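Local coordinates for protein putative methyltransferase from antibiotic biosynthesis pathway (Anabaena variabilis ATCC 29413, PDB 3EGE) that probably transfers methyl groups from S-adenosylmethionine to a substrate not yet identified, possibly within an antibiotic biosynthesis pathway, at residues A[28-33]-A[97-102]. Numbering follows the deposited sequence.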
loop_
_atom_site.group_PDB
_atom_site.type_symbol
_atom_site.label_atom_id
_atom_site.label_comp_id
_atom_site.label_asym_id
_atom_site.label_seq_id
_atom_site.Cartn_x
_atom_site.Cartn_y
_atom_site.Cartn_z
ATOM N N ASN A 28 -12.919 -5.111 7.481
ATOM C CA ASN A 28 -14.257 -4.494 7.457
ATOM C C ASN A 28 -14.814 -4.356 6.034
ATOM O O ASN A 28 -15.981 -4.685 5.795
ATOM C CB ASN A 28 -14.287 -3.184 8.259
ATOM C CG ASN A 28 -14.042 -3.413 9.767
ATOM O OD1 ASN A 28 -14.503 -4.404 10.354
ATOM N ND2 ASN A 28 -13.318 -2.491 10.392
ATOM N N LEU A 29 -13.965 -3.936 5.094
ATOM C CA LEU A 29 -14.368 -3.849 3.680
ATOM C C LEU A 29 -14.663 -5.221 3.024
ATOM O O LEU A 29 -15.507 -5.315 2.128
ATOM C CB LEU A 29 -13.325 -3.077 2.856
ATOM C CG LEU A 29 -13.254 -1.571 3.149
ATOM C CD1 LEU A 29 -12.112 -0.926 2.372
ATOM C CD2 LEU A 29 -14.614 -0.866 2.857
ATOM N N LEU A 30 -13.950 -6.259 3.463
ATOM C CA LEU A 30 -14.130 -7.621 2.949
ATOM C C LEU A 30 -15.436 -8.203 3.427
ATOM O O LEU A 30 -16.120 -8.891 2.663
ATOM C CB LEU A 30 -12.974 -8.546 3.366
ATOM C CG LEU A 30 -11.639 -8.404 2.630
ATOM C CD1 LEU A 30 -10.599 -9.253 3.345
ATOM C CD2 LEU A 30 -11.724 -8.791 1.132
ATOM N N ASN A 31 -15.741 -7.968 4.703
ATOM C CA ASN A 31 -16.968 -8.422 5.327
ATOM C C ASN A 31 -17.265 -9.915 5.030
ATOM O O ASN A 31 -18.335 -10.283 4.552
ATOM C CB ASN A 31 -18.117 -7.498 4.906
ATOM C CG ASN A 31 -19.400 -7.817 5.636
ATOM O OD1 ASN A 31 -19.388 -8.068 6.841
ATOM N ND2 ASN A 31 -20.499 -7.877 4.903
ATOM N N LEU A 32 -16.256 -10.741 5.275
ATOM C CA LEU A 32 -16.312 -12.172 5.025
ATOM C C LEU A 32 -16.380 -12.937 6.334
ATOM O O LEU A 32 -15.820 -12.491 7.324
ATOM C CB LEU A 32 -15.071 -12.625 4.252
ATOM C CG LEU A 32 -15.023 -12.283 2.766
ATOM C CD1 LEU A 32 -13.624 -12.586 2.220
ATOM C CD2 LEU A 32 -16.103 -13.030 1.955
ATOM N N PRO A 33 -17.095 -14.079 6.351
ATOM C CA PRO A 33 -17.054 -14.911 7.546
ATOM C C PRO A 33 -15.720 -15.648 7.672
ATOM O O PRO A 33 -14.996 -15.813 6.679
ATOM C CB PRO A 33 -18.192 -15.909 7.312
ATOM C CG PRO A 33 -18.289 -16.021 5.857
ATOM C CD PRO A 33 -18.006 -14.648 5.336
ATOM N N GLY A 97 -13.007 -13.410 -1.822
ATOM C CA GLY A 97 -12.613 -12.015 -1.913
ATOM C C GLY A 97 -11.203 -11.833 -2.469
ATOM O O GLY A 97 -10.427 -12.775 -2.578
ATOM N N VAL A 98 -10.897 -10.595 -2.842
ATOM C CA VAL A 98 -9.641 -10.249 -3.447
ATOM C C VAL A 98 -9.154 -8.935 -2.856
ATOM O O VAL A 98 -9.941 -8.000 -2.700
ATOM C CB VAL A 98 -9.799 -10.079 -4.989
ATOM C CG1 VAL A 98 -8.453 -9.706 -5.651
ATOM C CG2 VAL A 98 -10.395 -11.347 -5.645
ATOM N N ILE A 99 -7.857 -8.874 -2.544
ATOM C CA ILE A 99 -7.220 -7.653 -2.059
ATOM C C ILE A 99 -5.919 -7.315 -2.823
ATOM O O ILE A 99 -5.252 -8.198 -3.367
ATOM C CB ILE A 99 -6.928 -7.708 -0.503
ATOM C CG1 ILE A 99 -5.731 -8.621 -0.162
ATOM C CG2 ILE A 99 -8.171 -8.138 0.275
ATOM C CD1 ILE A 99 -5.310 -8.522 1.255
ATOM N N SER A 100 -5.595 -6.029 -2.869
ATOM C CA SER A 100 -4.260 -5.569 -3.326
ATOM C C SER A 100 -3.923 -4.335 -2.489
ATOM O O SER A 100 -4.563 -3.274 -2.631
ATOM C CB SER A 100 -4.170 -5.295 -4.824
ATOM O OG SER A 100 -2.806 -5.260 -5.198
ATOM N N ILE A 101 -2.964 -4.517 -1.583
ATOM C CA ILE A 101 -2.572 -3.504 -0.606
ATOM C C ILE A 101 -1.299 -2.786 -1.065
ATOM O O ILE A 101 -0.210 -3.350 -1.014
ATOM C CB ILE A 101 -2.406 -4.146 0.809
ATOM C CG1 ILE A 101 -3.658 -5.018 1.167
ATOM C CG2 ILE A 101 -2.023 -3.059 1.854
ATOM C CD1 ILE A 101 -5.125 -4.345 0.900
ATOM N N LEU A 102 -1.479 -1.553 -1.544
ATOM C CA LEU A 102 -0.387 -0.699 -2.061
ATOM C C LEU A 102 0.526 -1.453 -3.049
ATOM O O LEU A 102 1.745 -1.490 -2.890
ATOM C CB LEU A 102 0.411 -0.044 -0.913
ATOM C CG LEU A 102 -0.349 0.931 0.012
ATOM C CD1 LEU A 102 0.570 1.292 1.180
ATOM C CD2 LEU A 102 -0.844 2.203 -0.721
#
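Leu30 lays the fork of its side chain against the branch methyl of Ile99, and this meeting of apolar groups is the heart of the contact. CD2 of Leu30 lies 3.7 Å from CG2 of Ile99, while CD1 of Leu30 stands 4.1 Å from that same methyl, so CG2 meets both prongs of the leucine. The two side chains cross at about a right angle. In Ile99, CG1 sits between the backbone N and the carbonyl carbon (chi1 75°), which leaves CG2 beside the N and turned to the helix end. Leu30 CD2 also comes within 4.3 Å of Val98 O, at the margin of contact. Farther back along the strand, Leu32 reaches Gly97 with CD1, 4.2 Å from Gly97 N. Gly97 offers bare backbone on this side, and the side chains of both leucines set out toward the strand. No hydrogen bond joins the segments.

Leu30 ends helix 20-30, and Asn31, with positive phi (48°), turns the chain out of it, after which Leu32 again directs its side chain to the strand. Val98, alternating with its neighbours, points away and packs on Ile41 and Ile121. Strand 97-101 is held by backbone hydrogen bonds from Gly97 and Ile99 to strand 37-41 and from Val98 to Thr125 and Val127. Ile38 widens the apolar patch beside Leu32 and Ile99, as Val127 does beside Leu30; Leu29 O accepts a hydrogen bond from Thr125 OG1. The helix end thus packs on one face of the central parallel strands, an alpha/beta layering characteristic of the Rossmann-like fold of S-adenosylmethionine-dependent methyltransferases.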